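Local coordinates for UPF0255 protein frsA (Vibrio vulnificus, PDB 4I4C) that probably hydrolyses carboxylic esters as a member of the alpha/beta-hydrolase clan, and is not a cofactor-independent pyruvate decarboxylase, at residues 405-408 with 409-413; 367-371 with 372-376; 96-99 with 100-104; 84-87 with 88-91. One frame throughout, in Å; residues are numbered along the deposited sequence.

Interaction 1 (405-408 with 409-413); sequences AIKW and LEDEL
Leu-409 packs back against the turn before it: its CG lies 3.4 Å from Ala-405 O, and its CD1 meets CD1 of Ile-406 at 4.2 Å. This is the close-packed side of one continuous alpha-helix. Leu-409 is buried and branched, and its CG and CD1 both lie against the carbonyl of the preceding turn, while the small side chain of Ala-405 is consistent with a close approach of the helix to the sheet. Four backbone i to i+4 bonds join 405-408 to 409-413, the shortest from Glu-410 N to Ile-406 O at 2.7 Å.

The solvent side is looser and carries the charges. Lys-407 bends at both chi2 (-55°) and chi3 (-59°), which folds its amine forward along the helix toward the acids of the next turn. NZ then forms a weak salt bridge to Asp-411 OD1 at 3.3 Å, while Glu-410 OE1 stays 4.2 Å from NZ and contributes at most a longer-range attraction. The aliphatic part of the lysine is also used, since its CD lies 3.5 Å from Glu-410 OE1. Between the two sides stands Trp-408, with the CG methylene of Glu-412 over one face of its indole, 4.4 Å from NE1. The indole N-H itself bonds to Pro-357 O.

These residues lie in the last turns of helix 394-413, which rests on the central sheet: Ala-405 and Trp-408 touch Val-293 of strand 291-295, Leu-409 and Leu-413 touch Val-196 of strand 193-199, and Ile-406 meets His-216 and Leu-217 of helix 210-217.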
# COMPACT_ATOMS: atom_id res chain seq x y z
N ALA A 405 -5.62 -2.54 -16.52
CA ALA A 405 -6.54 -2.38 -15.40
C ALA A 405 -7.69 -1.47 -15.77
O ALA A 405 -8.85 -1.80 -15.53
CB ALA A 405 -5.80 -1.80 -14.21
N ILE A 406 -7.37 -0.31 -16.32
CA ILE A 406 -8.39 0.67 -16.64
C ILE A 406 -9.29 0.16 -17.78
O ILE A 406 -10.51 0.41 -17.78
CB ILE A 406 -7.77 2.08 -16.90
CG1 ILE A 406 -7.88 2.95 -15.65
CG2 ILE A 406 -8.48 2.79 -18.04
CD1 ILE A 406 -7.51 2.26 -14.35
N LYS A 407 -8.71 -0.57 -18.72
CA LYS A 407 -9.49 -1.18 -19.80
C LYS A 407 -10.50 -2.20 -19.27
O LYS A 407 -11.65 -2.26 -19.72
CB LYS A 407 -8.59 -1.84 -20.86
CG LYS A 407 -8.19 -0.90 -21.98
CD LYS A 407 -9.41 -0.28 -22.67
CE LYS A 407 -10.34 -1.34 -23.25
NZ LYS A 407 -11.40 -0.76 -24.13
N TRP A 408 -10.05 -2.99 -18.30
CA TRP A 408 -10.89 -3.98 -17.64
C TRP A 408 -12.06 -3.27 -16.96
O TRP A 408 -13.21 -3.69 -17.08
CB TRP A 408 -10.06 -4.75 -16.62
CG TRP A 408 -10.69 -5.99 -16.07
CD1 TRP A 408 -11.40 -6.12 -14.90
CD2 TRP A 408 -10.64 -7.31 -16.65
NE1 TRP A 408 -11.79 -7.42 -14.73
CE2 TRP A 408 -11.34 -8.17 -15.78
CE3 TRP A 408 -10.07 -7.83 -17.81
CZ2 TRP A 408 -11.48 -9.53 -16.04
CZ3 TRP A 408 -10.21 -9.18 -18.07
CH2 TRP A 408 -10.90 -10.02 -17.19
N LEU A 409 -11.75 -2.18 -16.26
CA LEU A 409 -12.78 -1.43 -15.55
C LEU A 409 -13.69 -0.69 -16.52
O LEU A 409 -14.90 -0.61 -16.31
CB LEU A 409 -12.15 -0.47 -14.55
CG LEU A 409 -11.49 -1.24 -13.42
CD1 LEU A 409 -10.36 -0.44 -12.80
CD2 LEU A 409 -12.52 -1.62 -12.37
N GLU A 410 -13.11 -0.16 -17.58
CA GLU A 410 -13.87 0.44 -18.66
C GLU A 410 -14.87 -0.57 -19.22
O GLU A 410 -16.06 -0.25 -19.38
CB GLU A 410 -12.91 0.87 -19.76
CG GLU A 410 -13.50 1.76 -20.84
CD GLU A 410 -12.43 2.56 -21.54
OE1 GLU A 410 -11.23 2.33 -21.25
OE2 GLU A 410 -12.78 3.41 -22.38
N ASP A 411 -14.41 -1.79 -19.50
CA ASP A 411 -15.26 -2.81 -20.10
C ASP A 411 -16.35 -3.34 -19.17
O ASP A 411 -17.47 -3.60 -19.61
CB ASP A 411 -14.44 -3.99 -20.65
CG ASP A 411 -13.48 -3.57 -21.76
OD1 ASP A 411 -13.64 -2.46 -22.33
OD2 ASP A 411 -12.56 -4.36 -22.08
N GLU A 412 -16.03 -3.50 -17.89
CA GLU A 412 -16.94 -4.20 -16.99
C GLU A 412 -17.77 -3.26 -16.12
O GLU A 412 -18.88 -3.59 -15.73
CB GLU A 412 -16.19 -5.23 -16.14
CG GLU A 412 -15.46 -6.29 -16.95
CD GLU A 412 -16.40 -7.25 -17.68
OE1 GLU A 412 -17.61 -7.24 -17.36
OE2 GLU A 412 -15.94 -8.01 -18.55
N LEU A 413 -17.21 -2.08 -15.84
CA LEU A 413 -17.88 -1.09 -14.98
C LEU A 413 -18.70 -0.06 -15.76
O LEU A 413 -19.81 0.27 -15.36
CB LEU A 413 -16.85 -0.36 -14.11
CG LEU A 413 -17.00 -0.34 -12.60
CD1 LEU A 413 -17.18 -1.75 -12.06
CD2 LEU A 413 -15.77 0.36 -11.95

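Interaction 2 (367-371 with 372-376); sequences PVSPY and SDNQM
Tyr-371 and Gln-375, one helical turn apart, supply the stacking. With CG of Tyr-371 anti to its N (chi1 -180°), the ring swings over the side chain of Gln-375. The glutamine CG sits above the ring face, 3.9 Å from the centroid, as a CH-pi contact, and the amide beyond it spreads over the rim, its plane 21° from the ring's. A flat amide suits such a neighbour because it can lie nearly parallel to an aromatic ring, here with CD and NE2 each 3.4 Å from Tyr-371 CE2.

Hydrogen bonds make the second group. Asn-374 ND2 donates to Ser-369 OG at 3.3 Å, with the hydroxyl tilted 24° from the amide plane; the same oxygen also bonds to Ala-297 O. Gln-375 N to Tyr-371 O is a firm backbone bond of 2.7 Å, whereas Pro-370 O receives only weak ones from Asp-373 N and Asn-374 N.

Van der Waals contact is the third. Pro-370 occupies the N-cap where the loop after strand 358-363 enters helix 371-379, and its CD lies 3.4 Å from Asp-373 OD2. Tyr-371 and Asn-374 lie against Ala-386 of strand 385-389.

The buried Asp-373 accepts from His-300 N through OD2 and from Asp-301 N through OD1. These donors, together with the positive end of the helix dipole, would probably stabilise a negative charge there.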
# COMPACT_ATOMS: atom_id res chain seq x y z
N PRO A 367 8.72 -12.47 -7.00
CA PRO A 367 8.78 -13.63 -6.11
C PRO A 367 7.65 -13.60 -5.08
O PRO A 367 7.34 -14.62 -4.48
CB PRO A 367 10.13 -13.47 -5.42
CG PRO A 367 10.32 -11.98 -5.36
CD PRO A 367 9.74 -11.46 -6.65
N VAL A 368 7.04 -12.43 -4.91
CA VAL A 368 5.94 -12.26 -3.97
C VAL A 368 4.63 -12.65 -4.65
O VAL A 368 3.70 -13.10 -3.99
CB VAL A 368 5.85 -10.80 -3.46
CG1 VAL A 368 4.58 -10.56 -2.68
CG2 VAL A 368 7.06 -10.47 -2.62
N SER A 369 4.57 -12.49 -5.97
CA SER A 369 3.36 -12.79 -6.73
C SER A 369 3.63 -13.59 -8.01
O SER A 369 3.65 -13.03 -9.10
CB SER A 369 2.64 -11.50 -7.11
OG SER A 369 1.38 -11.78 -7.68
N PRO A 370 3.84 -14.90 -7.87
CA PRO A 370 4.17 -15.70 -9.05
C PRO A 370 3.00 -15.79 -10.03
O PRO A 370 1.84 -15.59 -9.66
CB PRO A 370 4.51 -17.08 -8.46
CG PRO A 370 3.78 -17.12 -7.13
CD PRO A 370 3.79 -15.69 -6.62
N TYR A 371 3.31 -16.09 -11.28
CA TYR A 371 2.28 -16.26 -12.30
C TYR A 371 1.30 -17.37 -11.89
O TYR A 371 0.09 -17.25 -12.07
CB TYR A 371 2.94 -16.53 -13.66
CG TYR A 371 1.99 -16.73 -14.82
CD1 TYR A 371 1.03 -15.77 -15.11
CD2 TYR A 371 2.08 -17.84 -15.64
CE1 TYR A 371 0.16 -15.93 -16.18
CE2 TYR A 371 1.21 -18.01 -16.71
CZ TYR A 371 0.26 -17.05 -16.97
OH TYR A 371 -0.61 -17.21 -18.03
N SER A 372 1.84 -18.43 -11.30
CA SER A 372 1.04 -19.52 -10.74
C SER A 372 -0.04 -19.06 -9.75
O SER A 372 -1.16 -19.59 -9.74
CB SER A 372 1.94 -20.56 -10.09
OG SER A 372 2.87 -19.98 -9.20
N ASP A 373 0.28 -18.08 -8.92
CA ASP A 373 -0.71 -17.48 -8.03
C ASP A 373 -1.87 -16.86 -8.82
O ASP A 373 -3.05 -17.17 -8.59
CB ASP A 373 -0.05 -16.41 -7.16
CG ASP A 373 0.42 -16.95 -5.82
OD1 ASP A 373 0.37 -18.18 -5.62
OD2 ASP A 373 0.84 -16.14 -4.96
N ASN A 374 -1.51 -15.99 -9.77
CA ASN A 374 -2.48 -15.31 -10.61
C ASN A 374 -3.28 -16.22 -11.55
O ASN A 374 -4.45 -15.97 -11.83
CB ASN A 374 -1.79 -14.17 -11.36
CG ASN A 374 -1.27 -13.12 -10.40
OD1 ASN A 374 -2.03 -12.60 -9.59
ND2 ASN A 374 0.02 -12.85 -10.45
N GLN A 375 -2.64 -17.29 -12.02
CA GLN A 375 -3.34 -18.32 -12.79
C GLN A 375 -4.45 -18.99 -12.00
O GLN A 375 -5.53 -19.25 -12.54
CB GLN A 375 -2.35 -19.37 -13.27
CG GLN A 375 -1.84 -19.11 -14.66
CD GLN A 375 -0.81 -20.14 -15.08
OE1 GLN A 375 0.08 -20.51 -14.29
NE2 GLN A 375 -0.92 -20.61 -16.31
N MET A 376 -4.19 -19.29 -10.73
CA MET A 376 -5.20 -19.86 -9.85
C MET A 376 -6.43 -18.97 -9.76
O MET A 376 -7.56 -19.40 -9.99
CB MET A 376 -4.64 -20.03 -8.45
CG MET A 376 -4.13 -21.41 -8.15
SD MET A 376 -4.16 -21.72 -6.38
CE MET A 376 -2.73 -20.80 -5.87
O HOH W 1 2.55 -15.54 -3.35

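Interaction 3 (96-99 with 100-104); sequences GNWA and YEWTR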
# COMPACT_ATOMS: atom_id res chain seq x y z
N GLY A 96 20.77 13.17 7.31
CA GLY A 96 21.11 11.78 7.06
C GLY A 96 20.03 10.78 7.47
O GLY A 96 19.98 9.68 6.94
N ASN A 97 19.18 11.16 8.41
CA ASN A 97 18.10 10.27 8.86
C ASN A 97 17.03 10.17 7.77
O ASN A 97 16.69 11.16 7.13
CB ASN A 97 17.50 10.76 10.19
CG ASN A 97 16.20 10.03 10.58
OD1 ASN A 97 15.10 10.44 10.20
ND2 ASN A 97 16.33 8.98 11.37
N TRP A 98 16.51 8.96 7.56
CA TRP A 98 15.53 8.70 6.50
C TRP A 98 14.29 9.59 6.65
O TRP A 98 13.95 10.33 5.74
CB TRP A 98 15.13 7.22 6.49
CG TRP A 98 14.05 6.91 5.49
CD1 TRP A 98 12.70 7.08 5.65
CD2 TRP A 98 14.23 6.34 4.20
NE1 TRP A 98 12.04 6.67 4.53
CE2 TRP A 98 12.95 6.21 3.62
CE3 TRP A 98 15.35 5.93 3.47
CZ2 TRP A 98 12.77 5.69 2.34
CZ3 TRP A 98 15.17 5.42 2.20
CH2 TRP A 98 13.89 5.30 1.65
N ALA A 99 13.64 9.52 7.81
CA ALA A 99 12.48 10.37 8.07
C ALA A 99 12.80 11.86 7.92
O ALA A 99 12.03 12.60 7.34
CB ALA A 99 11.90 10.11 9.44
N TYR A 100 13.94 12.28 8.46
CA TYR A 100 14.33 13.69 8.41
C TYR A 100 14.47 14.18 6.97
O TYR A 100 13.95 15.23 6.60
CB TYR A 100 15.65 13.89 9.14
CG TYR A 100 16.14 15.32 9.13
CD1 TYR A 100 16.99 15.78 8.13
CD2 TYR A 100 15.75 16.22 10.11
CE1 TYR A 100 17.43 17.09 8.11
CE2 TYR A 100 16.19 17.54 10.11
CZ TYR A 100 17.03 17.97 9.10
OH TYR A 100 17.47 19.27 9.08
N GLU A 101 15.19 13.42 6.15
CA GLU A 101 15.49 13.87 4.81
C GLU A 101 14.24 13.85 3.93
O GLU A 101 14.07 14.74 3.10
CB GLU A 101 16.64 13.08 4.17
CG GLU A 101 18.02 13.24 4.88
CD GLU A 101 18.61 14.65 4.81
OE1 GLU A 101 18.07 15.52 4.10
OE2 GLU A 101 19.64 14.88 5.47
N TRP A 102 13.36 12.87 4.13
CA TRP A 102 12.16 12.80 3.30
C TRP A 102 11.16 13.87 3.72
O TRP A 102 10.47 14.44 2.90
CB TRP A 102 11.51 11.41 3.32
CG TRP A 102 12.17 10.45 2.37
CD1 TRP A 102 13.09 9.47 2.68
CD2 TRP A 102 11.99 10.39 0.95
NE1 TRP A 102 13.48 8.81 1.54
CE2 TRP A 102 12.82 9.35 0.46
CE3 TRP A 102 11.20 11.11 0.05
CZ2 TRP A 102 12.89 9.02 -0.90
CZ3 TRP A 102 11.26 10.77 -1.31
CH2 TRP A 102 12.10 9.74 -1.76
N THR A 103 11.12 14.15 5.02
CA THR A 103 10.23 15.20 5.52
C THR A 103 10.67 16.57 5.02
O THR A 103 9.84 17.43 4.70
CB THR A 103 10.13 15.15 7.06
OG1 THR A 103 9.51 13.92 7.44
CG2 THR A 103 9.31 16.30 7.60
N ARG A 104 11.99 16.77 4.91
CA ARG A 104 12.53 17.98 4.31
C ARG A 104 11.98 18.24 2.92
O ARG A 104 11.66 19.37 2.59
CB ARG A 104 14.05 17.89 4.18
CG ARG A 104 14.80 18.24 5.41
CD ARG A 104 16.29 18.20 5.09
NE ARG A 104 16.86 19.54 4.98
CZ ARG A 104 18.16 19.77 4.85
NH1 ARG A 104 19.01 18.76 4.81
NH2 ARG A 104 18.61 21.02 4.77
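Ala-99 O is gripped twice by a single residue: Thr-103 OG1 donates to it at 2.8 Å and Thr-103 N at 2.9 Å, the two reaching the carbonyl from opposite faces of its plane. Threonine suits this buried place, since its hydroxyl can fold back and spend its proton on the carbonyl of the preceding turn.

At the start of the helix, Asn-97 OD1 accepts from Tyr-100 N at 2.8 Å, on a lone pair in the carbonyl plane. Its CG stands anti to the backbone N (chi1 170°), which carries the amide oxygen to the start of the first turn. This is a classical asparagine N-cap, and it opens helix 98-114 of the helical part of the protein, beside helices 64-75, 121-136 and 144-163. One residue before the cap, Gly-96, whose positive phi suits glycine, donates its N-H to Glu-101 OE2 at 2.8 Å, using the anti lone pair of the carboxylate. Glu-101 is bent at chi2 to come back so far, and its OE1 forms a weak salt bridge with Arg-104 NH1.

On another side of the helix two indoles, Trp-98 and Trp-102, point the same way. NE1 of Trp-102 lies over one face of the Trp-98 ring, 3.3 Å from Trp-98 CZ2, and the planes are inclined at 44°, an oblique pair. Trp-98 NE1 bonds to Ile-134 O, and Arg-50 makes a cation-pi contact with the Trp-98 ring. Trp-102 extends the packing to Val-70 of helix 64-75 and Ala-135 of helix 121-136.

Interaction 4 (84-87 with 88-91); sequences EQWL and DTVM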
# COMPACT_ATOMS: atom_id res chain seq x y z
N GLU A 84 26.10 0.19 9.97
CA GLU A 84 26.74 0.96 8.91
C GLU A 84 26.58 0.31 7.53
O GLU A 84 26.72 0.98 6.52
CB GLU A 84 28.22 1.23 9.24
CG GLU A 84 28.45 2.13 10.47
CD GLU A 84 28.02 3.58 10.28
OE1 GLU A 84 28.08 4.09 9.13
OE2 GLU A 84 27.61 4.22 11.28
N GLN A 85 26.27 -0.99 7.49
CA GLN A 85 25.97 -1.65 6.21
C GLN A 85 24.72 -1.05 5.58
O GLN A 85 24.59 -0.99 4.36
CB GLN A 85 25.77 -3.16 6.41
CG GLN A 85 25.59 -3.94 5.10
CD GLN A 85 25.33 -5.42 5.32
OE1 GLN A 85 26.06 -6.09 6.05
NE2 GLN A 85 24.28 -5.95 4.68
N TRP A 86 23.79 -0.62 6.43
CA TRP A 86 22.49 -0.12 6.00
C TRP A 86 22.45 1.41 5.99
O TRP A 86 22.29 2.05 7.02
CB TRP A 86 21.39 -0.69 6.91
CG TRP A 86 21.15 -2.18 6.71
CD1 TRP A 86 21.57 -2.95 5.67
CD2 TRP A 86 20.45 -3.06 7.60
NE1 TRP A 86 21.15 -4.25 5.83
CE2 TRP A 86 20.46 -4.35 7.01
CE3 TRP A 86 19.80 -2.89 8.83
CZ2 TRP A 86 19.86 -5.45 7.61
CZ3 TRP A 86 19.21 -3.99 9.43
CH2 TRP A 86 19.24 -5.25 8.82
N LEU A 87 22.59 1.99 4.80
CA LEU A 87 22.74 3.43 4.62
C LEU A 87 21.61 4.28 5.19
O LEU A 87 21.83 5.40 5.65
CB LEU A 87 22.98 3.76 3.14
CG LEU A 87 24.21 3.06 2.58
CD1 LEU A 87 24.37 3.30 1.09
CD2 LEU A 87 25.47 3.50 3.33
N ASP A 88 20.39 3.74 5.17
CA ASP A 88 19.22 4.45 5.68
C ASP A 88 19.02 4.37 7.21
O ASP A 88 17.95 4.74 7.71
CB ASP A 88 17.96 3.94 4.98
CG ASP A 88 17.83 2.43 5.04
OD1 ASP A 88 18.87 1.74 4.92
OD2 ASP A 88 16.69 1.93 5.24
N THR A 89 20.01 3.91 7.96
CA THR A 89 19.80 3.82 9.42
C THR A 89 20.54 4.86 10.27
O THR A 89 20.87 4.58 11.42
CB THR A 89 20.02 2.39 9.99
OG1 THR A 89 21.41 2.03 9.90
CG2 THR A 89 19.14 1.34 9.25
N VAL A 90 20.79 6.04 9.73
CA VAL A 90 21.29 7.13 10.56
C VAL A 90 20.33 7.34 11.72
O VAL A 90 19.11 7.46 11.53
CB VAL A 90 21.46 8.46 9.76
CG1 VAL A 90 21.50 9.66 10.70
CG2 VAL A 90 22.69 8.40 8.90
N MET A 91 20.88 7.38 12.93
CA MET A 91 20.08 7.46 14.15
C MET A 91 19.72 8.88 14.57
O MET A 91 20.60 9.75 14.68
CB MET A 91 20.84 6.79 15.29
CG MET A 91 21.18 5.33 15.03
SD MET A 91 22.12 4.61 16.40
CE MET A 91 23.78 5.11 15.97
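From Trp-86 to Thr-89 the chain makes a type I beta turn, closed by Thr-89 N donating to Trp-86 O at 3.1 Å from above the carbonyl plane. The side chain of the same threonine adds a second bond: OG1 reaches Trp-86 O at 3.0 Å, this time in the carbonyl plane, so one carbonyl oxygen ties both the main chain and the side chain at the end of the turn. Placing the hydroxyl between the backbone N and carbonyl carbon (chi1 68°) brings it back over the turn. It also puts CG2 beside the tryptophan, 3.8 Å from Trp-86 CB and near the plane of the indole, at its edge. A threonine thus serves with both branches, the polar one on the carbonyl and the methyl against apolar carbon. OG1 has a further partner in Asp-83 N.

Asp-88, at the third position of the turn, has its carboxylate tucked back so that OD1 lies 4.0 Å from Trp-86 CB and 3.7 Å from Leu-87 N. Its strongest partners lie outside the turn: OD1 takes the N-H of Tyr-49, and OD2 forms a salt bridge with Arg-50 NH1. An acid suits this buried corner because both of its oxygens are met by donors.

The turn belongs to the long connection between helices 64-75 and 98-114; Leu-87 pairs through its backbone with Ser-47 and Thr-89 with Thr-82, while Trp-86 leans on Lys-41 of helix 31-44.

Interactions 3 and 4 are neighbours, their centres about 12 Å apart. Asn-97 ND2 probably hydrogen-bonds to Val-90 O (3.2 Å), and Trp-98 CE3 packs on Asp-88 CB at 3.6 Å. Arg-50, which forms a salt bridge to Asp-88 and a cation-pi contact with Trp-98, serves both. Interactions 1 and 2 belong to the sheet-bearing half, with centres about 22 Å apart, and the centres of interactions 1 and 3 are about 39 Å apart, on opposite sides of the chain's centre. Interaction 2 is the one tied to a ligand: the Val-368 side chain lies about 4 Å from the bound hexanoic acid and touches Arg-272, a residue of that ligand's pocket.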